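Side-chain contacts in glycerate 2-kinase (PDB 1X3L), which catalyses the ATP-dependent, magnesium-assisted phosphorylation of D-glycerate to 2-phosphoglycerate: residues Lys354-Glu359 / Thr384-Leu389; Glu346-Ala351 / Gly379-Thr384; Glu142-Glu147 / Pro234-Leu239; Asp228-Val233 / His240-Leu245. All blocks are in the same frame, centred on the assembly; numbering follows the deposited sequence.

Two pairs of contacts lie on opposite sides of the chain's centre, contacts 1 and 2 in the part of the chain belonging to the MOFRL family and contacts 3 and 4 in the part assigned to the DUF4147 family; their nearest atoms are at least about 36 Å apart. Contact 2 is buried and apolar, an alanine of helix 343-351 against strand 378-382. Contact 1, centred about 8 Å away, is its surface neighbour: it shares Thr384 and relies on a salt bridge and a water. Contacts 3 and 4, both partly buried, use successive turns of helix 235-246; the first joins loop to helix by close packing and a water, the second sets a tryptophan ring against an isoleucine and a glutamate carboxylate.

Contact 1. Residues Lys354-Glu359 / Thr384-Leu389; sequences KISDLE and TTYKKL
Ser356 and Tyr386 make the close-packed part of this contact, where the loop 354-359 meets the first turn of helix 385-391. Ser356 OG and Tyr386 CB are 3.8 Å apart, and the same oxygen approaches the ring obliquely near CD2. With CG anti to the backbone N (chi1 -171°), the tyrosine offers its CB to the serine while its ring leads away to touch Val396 and Arg353. One water bridges the two segments: it lies 2.8 Å from Ser356 OG and accepts from Lys387 N at 2.8 Å, giving that first-turn amide a partner.

The exposed side is held by charge and hydrogen bonds rather than by close packing. Lys387, extended beyond CG, crosses the Asp357 side chain at about a right angle, and its NZ sits in the fork of the carboxylate, 3.1 Å from Asp357 OD2 and 3.2 Å from Asp357 OD1. Both oxygens use their syn lone pairs, the geometry of a bidentate salt bridge. Through the backbone, Asp357 N bonds to Gly383 O, tying the loop to the residues just before the helix. Leu358 N bonds to Ile355 O at 3.0 Å, closing a type II beta turn from Ile355 to Leu358, in the loop that joins helix 343-351 to strand 359-366.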
loop_
_atom_site.group_PDB
_atom_site.type_symbol
_atom_site.label_atom_id
_atom_site.label_comp_id
_atom_site.label_asym_id
_atom_site.label_seq_id
_atom_site.Cartn_x
_atom_site.Cartn_y
_atom_site.Cartn_z
ATOM N N LYS A 354 14.642 -8.549 -25.859
ATOM C CA LYS A 354 13.547 -9.360 -26.374
ATOM C C LYS A 354 12.496 -8.585 -27.159
ATOM O O LYS A 354 11.806 -9.169 -27.988
ATOM C CB LYS A 354 12.878 -10.139 -25.236
ATOM C CG LYS A 354 13.578 -11.461 -24.911
ATOM C CD LYS A 354 12.917 -12.166 -23.740
ATOM C CE LYS A 354 13.529 -13.535 -23.493
ATOM N NZ LYS A 354 13.187 -14.502 -24.563
ATOM N N ILE A 355 12.358 -7.282 -26.915
ATOM C CA ILE A 355 11.352 -6.523 -27.652
ATOM C C ILE A 355 11.966 -5.668 -28.753
ATOM O O ILE A 355 11.277 -4.856 -29.374
ATOM C CB ILE A 355 10.488 -5.606 -26.729
ATOM C CG1 ILE A 355 11.331 -4.457 -26.169
ATOM C CG2 ILE A 355 9.876 -6.433 -25.588
ATOM C CD1 ILE A 355 10.496 -3.378 -25.469
ATOM N N SER A 356 13.260 -5.854 -28.989
ATOM C CA SER A 356 13.965 -5.113 -30.028
ATOM C C SER A 356 13.273 -5.282 -31.384
ATOM O O SER A 356 12.924 -6.395 -31.780
ATOM C CB SER A 356 15.416 -5.597 -30.130
ATOM O OG SER A 356 16.134 -4.845 -31.094
ATOM N N ASP A 357 13.069 -4.165 -32.079
ATOM C CA ASP A 357 12.429 -4.151 -33.393
ATOM C C ASP A 357 10.929 -4.454 -33.414
ATOM O O ASP A 357 10.330 -4.568 -34.485
ATOM C CB ASP A 357 13.152 -5.106 -34.349
ATOM C CG ASP A 357 14.554 -4.637 -34.685
ATOM O OD1 ASP A 357 14.725 -3.425 -34.940
ATOM O OD2 ASP A 357 15.482 -5.476 -34.705
ATOM N N LEU A 358 10.316 -4.585 -32.244
ATOM C CA LEU A 358 8.884 -4.848 -32.194
ATOM C C LEU A 358 8.127 -3.539 -31.951
ATOM O O LEU A 358 8.693 -2.569 -31.436
ATOM C CB LEU A 358 8.561 -5.850 -31.077
ATOM C CG LEU A 358 9.262 -7.209 -31.167
ATOM C CD1 LEU A 358 8.866 -8.078 -29.978
ATOM C CD2 LEU A 358 8.888 -7.889 -32.478
ATOM N N GLU A 359 6.862 -3.505 -32.351
ATOM C CA GLU A 359 6.025 -2.327 -32.143
ATOM C C GLU A 359 5.451 -2.511 -30.744
ATOM O O GLU A 359 4.260 -2.787 -30.570
ATOM C CB GLU A 359 4.891 -2.280 -33.172
ATOM C CG GLU A 359 5.353 -2.047 -34.598
ATOM C CD GLU A 359 6.152 -0.766 -34.738
ATOM O OE1 GLU A 359 5.707 0.275 -34.209
ATOM O OE2 GLU A 359 7.223 -0.794 -35.377
ATOM N N THR A 384 12.840 0.277 -30.054
ATOM C CA THR A 384 14.035 0.913 -30.599
ATOM C C THR A 384 15.145 1.023 -29.560
ATOM O O THR A 384 16.294 1.302 -29.902
ATOM C CB THR A 384 13.758 2.343 -31.075
ATOM O OG1 THR A 384 13.627 3.199 -29.934
ATOM C CG2 THR A 384 12.486 2.402 -31.905
ATOM N N THR A 385 14.801 0.801 -28.296
ATOM C CA THR A 385 15.768 0.953 -27.214
ATOM C C THR A 385 17.034 0.104 -27.263
ATOM O O THR A 385 18.136 0.628 -27.085
ATOM C CB THR A 385 15.103 0.742 -25.849
ATOM O OG1 THR A 385 13.960 1.605 -25.737
ATOM C CG2 THR A 385 16.087 1.081 -24.736
ATOM N N TYR A 386 16.893 -1.196 -27.495
ATOM C CA TYR A 386 18.065 -2.054 -27.530
ATOM C C TYR A 386 19.129 -1.516 -28.493
ATOM O O TYR A 386 20.288 -1.348 -28.116
ATOM C CB TYR A 386 17.681 -3.482 -27.927
ATOM C CG TYR A 386 18.832 -4.448 -27.776
ATOM C CD1 TYR A 386 19.377 -4.717 -26.522
ATOM C CD2 TYR A 386 19.410 -5.059 -28.889
ATOM C CE1 TYR A 386 20.474 -5.566 -26.377
ATOM C CE2 TYR A 386 20.509 -5.911 -28.756
ATOM C CZ TYR A 386 21.036 -6.156 -27.498
ATOM O OH TYR A 386 22.133 -6.976 -27.358
ATOM N N LYS A 387 18.732 -1.227 -29.728
ATOM C CA LYS A 387 19.685 -0.729 -30.709
ATOM C C LYS A 387 20.282 0.624 -30.343
ATOM O O LYS A 387 21.429 0.912 -30.695
ATOM C CB LYS A 387 19.046 -0.698 -32.101
ATOM C CG LYS A 387 18.870 -2.110 -32.667
ATOM C CD LYS A 387 18.349 -2.146 -34.104
ATOM C CE LYS A 387 18.279 -3.599 -34.597
ATOM N NZ LYS A 387 17.744 -3.738 -35.982
ATOM N N LYS A 388 19.521 1.452 -29.632
ATOM C CA LYS A 388 20.045 2.749 -29.222
ATOM C C LYS A 388 21.142 2.516 -28.183
ATOM O O LYS A 388 22.149 3.224 -28.163
ATOM C CB LYS A 388 18.928 3.633 -28.656
ATOM C CG LYS A 388 17.982 4.157 -29.736
ATOM C CD LYS A 388 16.828 4.980 -29.169
ATOM C CE LYS A 388 15.882 5.426 -30.284
ATOM N NZ LYS A 388 14.675 6.139 -29.761
ATOM N N LEU A 389 20.947 1.508 -27.338
ATOM C CA LEU A 389 21.925 1.162 -26.313
ATOM C C LEU A 389 23.196 0.620 -26.977
ATOM O O LEU A 389 24.314 0.982 -26.597
ATOM C CB LEU A 389 21.347 0.107 -25.362
ATOM C CG LEU A 389 20.225 0.543 -24.408
ATOM C CD1 LEU A 389 19.528 -0.676 -23.816
ATOM C CD2 LEU A 389 20.807 1.419 -23.303
HETATM O O HOH W 1 16.238 -2.033 -30.716
#

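Contact 2. Residues Glu346-Ala351 / Gly379-Thr384; sequences EIALSA and GIVDGT
Ala348 meets Gly379 and Val381 in a helix-on-sheet packing of an alpha/beta fold: helix 343-351 lies against strand 378-382 of a mixed sheet. The short axes come within 7.1 Å and run nearly parallel, 17° apart. The first shell is small groups on backbone. Ala348 CB rests 3.7 Å from Gly379 C, and the close spacing of the two CA atoms, 5.3 Å, goes with the glycine having no side chain on the helix-facing side. Val381 also faces the helix. Its CG1 reaches Ala348 CB at 4.1 Å, and both its methyls come up to Ala348 O from the same side, CG1 at 3.8 Å and CG2 at 3.4 Å.

A second shell positions these partners. Gly379 and Val381 are paired through their backbones with Ala364 and Ile362 of strand 359-366, while Leu409 of helix 405-411 and Ile355 also touch Val381. On the helix, Ser350 OG bonds to Lys298 O. Asp382 ends the strand, and its OD2 forms a salt bridge with Arg7. Its OD1 accepts twice, each donor somewhat out of the carboxylate plane: Thr384 OG1 on the syn side at 2.6 Å, and on the anti side Thr384 N at 2.8 Å, 27° from the plane, a capping bond ahead of helix 385-391.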
loop_
_atom_site.group_PDB
_atom_site.type_symbol
_atom_site.label_atom_id
_atom_site.label_comp_id
_atom_site.label_asym_id
_atom_site.label_seq_id
_atom_site.Cartn_x
_atom_site.Cartn_y
_atom_site.Cartn_z
ATOM N N GLU A 346 15.477 -2.300 -13.734
ATOM C CA GLU A 346 16.061 -3.533 -14.253
ATOM C C GLU A 346 15.049 -4.344 -15.062
ATOM O O GLU A 346 15.419 -5.030 -16.008
ATOM C CB GLU A 346 16.677 -4.372 -13.120
ATOM C CG GLU A 346 18.106 -3.934 -12.803
ATOM C CD GLU A 346 18.895 -4.943 -11.977
ATOM O OE1 GLU A 346 18.593 -6.152 -12.055
ATOM O OE2 GLU A 346 19.836 -4.524 -11.264
ATOM N N ILE A 347 13.771 -4.253 -14.703
ATOM C CA ILE A 347 12.736 -4.958 -15.454
ATOM C C ILE A 347 12.738 -4.404 -16.877
ATOM O O ILE A 347 12.799 -5.153 -17.858
ATOM C CB ILE A 347 11.328 -4.712 -14.867
ATOM C CG1 ILE A 347 11.151 -5.491 -13.559
ATOM C CG2 ILE A 347 10.266 -5.099 -15.895
ATOM C CD1 ILE A 347 9.800 -5.254 -12.890
ATOM N N ALA A 348 12.661 -3.080 -16.972
ATOM C CA ALA A 348 12.642 -2.387 -18.257
ATOM C C ALA A 348 13.881 -2.663 -19.101
ATOM O O ALA A 348 13.773 -3.024 -20.275
ATOM C CB ALA A 348 12.511 -0.881 -18.028
ATOM N N LEU A 349 15.056 -2.493 -18.501
ATOM C CA LEU A 349 16.299 -2.697 -19.233
ATOM C C LEU A 349 16.488 -4.146 -19.668
ATOM O O LEU A 349 16.939 -4.413 -20.783
ATOM C CB LEU A 349 17.495 -2.247 -18.381
ATOM C CG LEU A 349 18.874 -2.358 -19.050
ATOM C CD1 LEU A 349 18.946 -1.426 -20.263
ATOM C CD2 LEU A 349 19.962 -1.996 -18.044
ATOM N N SER A 350 16.127 -5.081 -18.799
ATOM C CA SER A 350 16.297 -6.497 -19.113
ATOM C C SER A 350 15.431 -6.915 -20.299
ATOM O O SER A 350 15.817 -7.770 -21.100
ATOM C CB SER A 350 15.948 -7.348 -17.888
ATOM O OG SER A 350 16.255 -8.710 -18.112
ATOM N N ALA A 351 14.261 -6.300 -20.413
ATOM C CA ALA A 351 13.334 -6.627 -21.484
ATOM C C ALA A 351 13.692 -6.033 -22.841
ATOM O O ALA A 351 13.176 -6.493 -23.853
ATOM C CB ALA A 351 11.913 -6.192 -21.093
ATOM N N GLY A 379 11.569 2.503 -15.302
ATOM C CA GLY A 379 12.085 2.620 -16.652
ATOM C C GLY A 379 11.005 2.505 -17.710
ATOM O O GLY A 379 9.923 1.977 -17.457
ATOM N N ILE A 380 11.296 3.015 -18.899
ATOM C CA ILE A 380 10.354 2.953 -20.009
ATOM C C ILE A 380 11.186 2.707 -21.264
ATOM O O ILE A 380 12.090 3.476 -21.583
ATOM C CB ILE A 380 9.514 4.265 -20.114
ATOM C CG1 ILE A 380 8.584 4.197 -21.325
ATOM C CG2 ILE A 380 10.432 5.491 -20.183
ATOM C CD1 ILE A 380 7.567 5.350 -21.390
ATOM N N VAL A 381 10.884 1.611 -21.954
ATOM C CA VAL A 381 11.621 1.215 -23.143
ATOM C C VAL A 381 10.677 0.776 -24.251
ATOM O O VAL A 381 9.534 0.401 -23.993
ATOM C CB VAL A 381 12.564 0.024 -22.824
ATOM C CG1 VAL A 381 13.612 0.433 -21.782
ATOM C CG2 VAL A 381 11.743 -1.152 -22.292
ATOM N N ASP A 382 11.151 0.828 -25.490
ATOM C CA ASP A 382 10.334 0.393 -26.611
ATOM C C ASP A 382 11.170 -0.461 -27.552
ATOM O O ASP A 382 12.292 -0.841 -27.213
ATOM C CB ASP A 382 9.729 1.590 -27.356
ATOM C CG ASP A 382 10.773 2.585 -27.825
ATOM O OD1 ASP A 382 11.847 2.148 -28.287
ATOM O OD2 ASP A 382 10.511 3.806 -27.738
ATOM N N GLY A 383 10.620 -0.766 -28.725
ATOM C CA GLY A 383 11.323 -1.594 -29.694
ATOM C C GLY A 383 12.585 -1.002 -30.303
ATOM O O GLY A 383 13.331 -1.702 -30.999
ATOM N N THR A 384 12.840 0.277 -30.054
ATOM C CA THR A 384 14.035 0.913 -30.599
ATOM C C THR A 384 15.145 1.023 -29.560
ATOM O O THR A 384 16.294 1.302 -29.902
ATOM C CB THR A 384 13.758 2.343 -31.075
ATOM O OG1 THR A 384 13.627 3.199 -29.934
ATOM C CG2 THR A 384 12.486 2.402 -31.905
#

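Contact 3. Residues Glu142-Glu147 / Pro234-Leu239; sequences EGISLE and PESVRL. With EDO (1,2-ethanediol), chain E.
Ser236 is directed toward the loop 142-147, and its CB presses on the backbone there, 3.4 Å from Gly143 O. Ile144 runs alongside the serine: its CG1, anti to the carbonyl carbon (chi1 -58°), lies 3.9 Å from Ser236 OG and 3.8 Å from Ser236 O. The isoleucine chain thus passes along the hydroxyl and carbonyl side of the first helical turn. Farther in, its CD1 makes a loose approach of 4.4 Å to Val237 CA. Ser236 OG takes the position between its backbone N and carbonyl carbon (chi1 67°), from which it also makes a weak hydrogen bond to Asp148 OD2 of helix 146-158.

On the loop, Gly143 N gives a hydrogen bond of 3.0 Å to O2 of a 1,2-ethanediol, probably from the crystallisation liquor, with an N-H...O angle of 163°. Glu142 OE2 bonds directly to His240 ND1, one turn farther along helix 235-246. Between the two segments themselves the polar link is a water, which donates to Glu142 O at 2.7 Å and to Ser236 O at 2.9 Å. Both carbonyls are acceptors and cannot bond each other, so joining the lead-in to helix 146-158 with the start of helix 235-246 at this point takes a donor to both.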
loop_
_atom_site.group_PDB
_atom_site.type_symbol
_atom_site.label_atom_id
_atom_site.label_comp_id
_atom_site.label_asym_id
_atom_site.label_seq_id
_atom_site.Cartn_x
_atom_site.Cartn_y
_atom_site.Cartn_z
ATOM N N GLU A 142 -3.426 -1.950 29.523
ATOM C CA GLU A 142 -3.206 -1.491 30.894
ATOM C C GLU A 142 -1.875 -1.910 31.522
ATOM O O GLU A 142 -1.440 -3.055 31.401
ATOM C CB GLU A 142 -4.376 -1.914 31.796
ATOM C CG GLU A 142 -4.349 -3.343 32.335
ATOM C CD GLU A 142 -4.358 -4.401 31.252
ATOM O OE1 GLU A 142 -4.953 -4.150 30.181
ATOM O OE2 GLU A 142 -3.783 -5.491 31.482
ATOM N N GLY A 143 -1.229 -0.952 32.180
ATOM C CA GLY A 143 0.039 -1.209 32.837
ATOM C C GLY A 143 1.237 -1.251 31.911
ATOM O O GLY A 143 2.379 -1.236 32.367
ATOM N N ILE A 144 0.987 -1.294 30.608
ATOM C CA ILE A 144 2.073 -1.355 29.640
ATOM C C ILE A 144 2.437 0.027 29.112
ATOM O O ILE A 144 1.588 0.751 28.591
ATOM C CB ILE A 144 1.706 -2.278 28.460
ATOM C CG1 ILE A 144 1.372 -3.676 28.987
ATOM C CG2 ILE A 144 2.872 -2.356 27.475
ATOM C CD1 ILE A 144 0.856 -4.635 27.927
ATOM N N SER A 145 3.705 0.390 29.251
ATOM C CA SER A 145 4.180 1.685 28.788
ATOM C C SER A 145 4.705 1.585 27.362
ATOM O O SER A 145 5.031 0.498 26.877
ATOM C CB SER A 145 5.300 2.194 29.695
ATOM O OG SER A 145 6.465 1.401 29.543
ATOM N N LEU A 146 4.790 2.726 26.692
ATOM C CA LEU A 146 5.296 2.755 25.333
ATOM C C LEU A 146 6.691 2.151 25.321
ATOM O O LEU A 146 7.098 1.512 24.352
ATOM C CB LEU A 146 5.344 4.197 24.820
ATOM C CG LEU A 146 5.987 4.423 23.450
ATOM C CD1 LEU A 146 5.395 3.475 22.418
ATOM C CD2 LEU A 146 5.771 5.864 23.042
ATOM N N GLU A 147 7.419 2.345 26.416
ATOM C CA GLU A 147 8.769 1.811 26.512
ATOM C C GLU A 147 8.739 0.295 26.677
ATOM O O GLU A 147 9.651 -0.400 26.225
ATOM C CB GLU A 147 9.516 2.461 27.676
ATOM C CG GLU A 147 11.025 2.290 27.596
ATOM C CD GLU A 147 11.588 2.729 26.249
ATOM O OE1 GLU A 147 11.308 3.873 25.825
ATOM O OE2 GLU A 147 12.316 1.931 25.617
ATOM N N PRO A 234 9.163 -7.255 29.650
ATOM C CA PRO A 234 8.789 -6.645 30.928
ATOM C C PRO A 234 7.669 -7.409 31.634
ATOM O O PRO A 234 6.878 -8.110 30.997
ATOM C CB PRO A 234 8.379 -5.226 30.531
ATOM C CG PRO A 234 7.924 -5.383 29.112
ATOM C CD PRO A 234 8.963 -6.309 28.541
ATOM N N GLU A 235 7.617 -7.267 32.953
ATOM C CA GLU A 235 6.615 -7.941 33.767
ATOM C C GLU A 235 5.203 -7.553 33.336
ATOM O O GLU A 235 4.300 -8.387 33.321
ATOM C CB GLU A 235 6.823 -7.584 35.243
ATOM C CG GLU A 235 6.273 -8.603 36.231
ATOM C CD GLU A 235 6.297 -8.094 37.663
ATOM O OE1 GLU A 235 7.322 -7.501 38.072
ATOM O OE2 GLU A 235 5.292 -8.292 38.383
ATOM N N SER A 236 5.023 -6.285 32.980
ATOM C CA SER A 236 3.721 -5.778 32.560
ATOM C C SER A 236 3.169 -6.524 31.349
ATOM O O SER A 236 1.955 -6.676 31.211
ATOM C CB SER A 236 3.811 -4.284 32.240
ATOM O OG SER A 236 4.617 -4.056 31.097
ATOM N N VAL A 237 4.057 -6.978 30.470
ATOM C CA VAL A 237 3.623 -7.710 29.286
ATOM C C VAL A 237 3.156 -9.106 29.685
ATOM O O VAL A 237 2.088 -9.550 29.259
ATOM C CB VAL A 237 4.753 -7.816 28.233
ATOM C CG1 VAL A 237 4.341 -8.760 27.108
ATOM C CG2 VAL A 237 5.046 -6.442 27.657
ATOM N N ARG A 238 3.942 -9.798 30.504
ATOM C CA ARG A 238 3.544 -11.127 30.946
ATOM C C ARG A 238 2.238 -11.038 31.726
ATOM O O ARG A 238 1.346 -11.871 31.558
ATOM C CB ARG A 238 4.613 -11.763 31.840
ATOM C CG ARG A 238 5.733 -12.471 31.095
ATOM C CD ARG A 238 6.537 -13.347 32.050
ATOM N NE ARG A 238 7.117 -12.566 33.140
ATOM C CZ ARG A 238 8.091 -11.675 32.984
ATOM N NH1 ARG A 238 8.604 -11.452 31.780
ATOM N NH2 ARG A 238 8.542 -10.997 34.031
ATOM N N LEU A 239 2.123 -10.019 32.571
ATOM C CA LEU A 239 0.921 -9.855 33.383
ATOM C C LEU A 239 -0.333 -9.623 32.548
ATOM O O LEU A 239 -1.373 -10.222 32.807
ATOM C CB LEU A 239 1.093 -8.703 34.379
ATOM C CG LEU A 239 -0.108 -8.463 35.304
ATOM C CD1 LEU A 239 -0.363 -9.706 36.149
ATOM C CD2 LEU A 239 0.162 -7.254 36.198
HETATM C C1 EDO E . -4.233 2.398 31.737
HETATM O O1 EDO E . -4.630 1.413 32.700
HETATM C C2 EDO E . -2.868 2.981 32.103
HETATM O O2 EDO E . -1.876 1.945 32.128
HETATM O O HOH W 2 0.007 -5.009 32.661
#

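Contact 4. Residues Asp228-Val233 / His240-Leu245; sequences DIWEKV and HIERGL. With EDO (1,2-ethanediol), chain F.
A chi1 of 172° swings the Trp230 indole off beside the carbonyl carbon, and a chi2 of -112° turns its six-membered ring toward Ile241 and Glu242 of helix 235-246, although the CA atoms of Trp230 and Ile241 remain 10.5 Å apart. The Ile241 CG2 methyl meets the indole at its edge, near the ring plane, 4.0 Å from Trp230 CH2. Ile241 CD1 lies 4.1 Å from Trp230 CZ3, and the two side chains lie alongside and run opposite ways. This Trp230-Ile241 part of the contact is apolar, with two branches of the isoleucine meeting neighbouring atoms of the six-membered ring.

Glu242 comes in obliquely beside Trp230 CZ2. Its chain bends beyond CB and brings OE2 to 3.3 Å from that Trp230 CZ2 atom, with the carboxylate and ring planes 69° apart. The stronger partner of the carboxylate is Lys221, which forms a salt bridge with OE2. The negative charge is therefore likely to be largely balanced beside the indole.

Near the five-membered ring, a 1,2-ethanediol, probably from the crystallisation liquor, places C2 3.5 Å from Trp230 NE1. Its O2 makes a weak hydrogen bond to Glu231 OE1, and Lys221 NZ also binds the diol.

Trp230 lies in the connection between helices 217-226 and 235-246, just beyond the Schellman motif that ends the first with Asp228. It packs on Lys221 and Leu224 of that helix, while Ile229 and Val233 of the same connection reach Leu155 of helix 146-158.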
loop_
_atom_site.group_PDB
_atom_site.type_symbol
_atom_site.label_atom_id
_atom_site.label_comp_id
_atom_site.label_asym_id
_atom_site.label_seq_id
_atom_site.Cartn_x
_atom_site.Cartn_y
_atom_site.Cartn_z
ATOM N N ASP A 228 12.250 -17.951 23.584
ATOM C CA ASP A 228 12.860 -17.728 24.891
ATOM C C ASP A 228 12.989 -16.269 25.317
ATOM O O ASP A 228 14.035 -15.854 25.817
ATOM C CB ASP A 228 14.235 -18.398 24.945
ATOM C CG ASP A 228 14.143 -19.912 24.937
ATOM O OD1 ASP A 228 13.535 -20.479 25.872
ATOM O OD2 ASP A 228 14.675 -20.537 23.995
ATOM N N ILE A 229 11.928 -15.493 25.122
ATOM C CA ILE A 229 11.936 -14.092 25.524
ATOM C C ILE A 229 10.771 -13.823 26.468
ATOM O O ILE A 229 10.569 -12.694 26.915
ATOM C CB ILE A 229 11.829 -13.139 24.312
ATOM C CG1 ILE A 229 10.617 -13.509 23.459
ATOM C CG2 ILE A 229 13.114 -13.188 23.497
ATOM C CD1 ILE A 229 10.390 -12.567 22.298
ATOM N N TRP A 230 10.013 -14.874 26.770
ATOM C CA TRP A 230 8.864 -14.771 27.664
ATOM C C TRP A 230 9.274 -14.194 29.014
ATOM O O TRP A 230 8.553 -13.382 29.596
ATOM C CB TRP A 230 8.224 -16.151 27.856
ATOM C CG TRP A 230 7.145 -16.195 28.906
ATOM C CD1 TRP A 230 7.198 -16.842 30.108
ATOM C CD2 TRP A 230 5.863 -15.556 28.852
ATOM N NE1 TRP A 230 6.030 -16.647 30.806
ATOM C CE2 TRP A 230 5.192 -15.861 30.058
ATOM C CE3 TRP A 230 5.214 -14.755 27.901
ATOM C CZ2 TRP A 230 3.903 -15.392 30.341
ATOM C CZ3 TRP A 230 3.930 -14.289 28.183
ATOM C CH2 TRP A 230 3.291 -14.611 29.394
ATOM N N GLU A 231 10.436 -14.611 29.505
ATOM C CA GLU A 231 10.935 -14.127 30.787
ATOM C C GLU A 231 11.731 -12.838 30.603
ATOM O O GLU A 231 11.985 -12.113 31.564
ATOM C CB GLU A 231 11.825 -15.186 31.448
ATOM C CG GLU A 231 11.118 -16.494 31.785
ATOM C CD GLU A 231 10.068 -16.339 32.874
ATOM O OE1 GLU A 231 9.378 -17.336 33.182
ATOM O OE2 GLU A 231 9.933 -15.226 33.425
ATOM N N LYS A 232 12.115 -12.553 29.363
ATOM C CA LYS A 232 12.892 -11.355 29.072
ATOM C C LYS A 232 12.041 -10.103 28.885
ATOM O O LYS A 232 12.510 -8.990 29.125
ATOM C CB LYS A 232 13.764 -11.581 27.834
ATOM C CG LYS A 232 14.841 -12.647 28.012
ATOM C CD LYS A 232 15.733 -12.736 26.775
ATOM C CE LYS A 232 16.879 -13.724 26.963
ATOM N NZ LYS A 232 16.408 -15.130 27.116
ATOM N N VAL A 233 10.794 -10.276 28.456
ATOM C CA VAL A 233 9.906 -9.133 28.256
ATOM C C VAL A 233 9.530 -8.546 29.611
ATOM O O VAL A 233 9.568 -9.241 30.623
ATOM C CB VAL A 233 8.609 -9.544 27.528
ATOM C CG1 VAL A 233 8.944 -10.139 26.173
ATOM C CG2 VAL A 233 7.826 -10.537 28.374
ATOM N N HIS A 240 -0.246 -8.752 31.549
ATOM C CA HIS A 240 -1.415 -8.492 30.723
ATOM C C HIS A 240 -1.837 -9.742 29.969
ATOM O O HIS A 240 -3.026 -10.013 29.818
ATOM C CB HIS A 240 -1.157 -7.380 29.713
ATOM C CG HIS A 240 -2.305 -7.164 28.781
ATOM N ND1 HIS A 240 -3.518 -6.665 29.204
ATOM C CD2 HIS A 240 -2.455 -7.452 27.466
ATOM C CE1 HIS A 240 -4.367 -6.657 28.192
ATOM N NE2 HIS A 240 -3.746 -7.130 27.125
ATOM N N ILE A 241 -0.855 -10.497 29.491
ATOM C CA ILE A 241 -1.141 -11.715 28.749
ATOM C C ILE A 241 -1.716 -12.800 29.658
ATOM O O ILE A 241 -2.626 -13.521 29.254
ATOM C CB ILE A 241 0.126 -12.220 28.011
ATOM C CG1 ILE A 241 0.434 -11.268 26.846
ATOM C CG2 ILE A 241 -0.082 -13.648 27.510
ATOM C CD1 ILE A 241 1.731 -11.554 26.118
ATOM N N GLU A 242 -1.191 -12.915 30.877
ATOM C CA GLU A 242 -1.706 -13.900 31.824
ATOM C C GLU A 242 -3.156 -13.542 32.149
ATOM O O GLU A 242 -4.012 -14.422 32.285
ATOM C CB GLU A 242 -0.875 -13.905 33.111
ATOM C CG GLU A 242 0.484 -14.589 32.979
ATOM C CD GLU A 242 0.357 -16.054 32.601
ATOM O OE1 GLU A 242 -0.487 -16.751 33.202
ATOM O OE2 GLU A 242 1.103 -16.513 31.714
ATOM N N ARG A 243 -3.430 -12.247 32.276
ATOM C CA ARG A 243 -4.786 -11.793 32.561
ATOM C C ARG A 243 -5.689 -12.192 31.397
ATOM O O ARG A 243 -6.835 -12.590 31.598
ATOM C CB ARG A 243 -4.830 -10.276 32.745
ATOM C CG ARG A 243 -4.114 -9.757 33.986
ATOM C CD ARG A 243 -4.523 -8.318 34.258
ATOM N NE ARG A 243 -5.945 -8.240 34.585
ATOM C CZ ARG A 243 -6.682 -7.136 34.495
ATOM N NH1 ARG A 243 -6.137 -5.999 34.083
ATOM N NH2 ARG A 243 -7.970 -7.175 34.807
ATOM N N GLY A 244 -5.164 -12.081 30.177
ATOM C CA GLY A 244 -5.933 -12.455 29.001
ATOM C C GLY A 244 -6.220 -13.946 29.010
ATOM O O GLY A 244 -7.305 -14.386 28.631
ATOM N N LEU A 245 -5.242 -14.729 29.446
ATOM C CA LEU A 245 -5.416 -16.172 29.517
ATOM C C LEU A 245 -6.481 -16.527 30.550
ATOM O O LEU A 245 -7.196 -17.515 30.400
ATOM C CB LEU A 245 -4.097 -16.847 29.885
ATOM C CG LEU A 245 -3.000 -16.801 28.824
ATOM C CD1 LEU A 245 -1.753 -17.475 29.373
ATOM C CD2 LEU A 245 -3.479 -17.508 27.552
HETATM C C1 EDO F . 5.274 -19.750 32.540
HETATM O O1 EDO F . 4.065 -20.304 32.005
HETATM C C2 EDO F . 4.946 -18.584 33.472
HETATM O O2 EDO F . 6.151 -18.033 34.014
#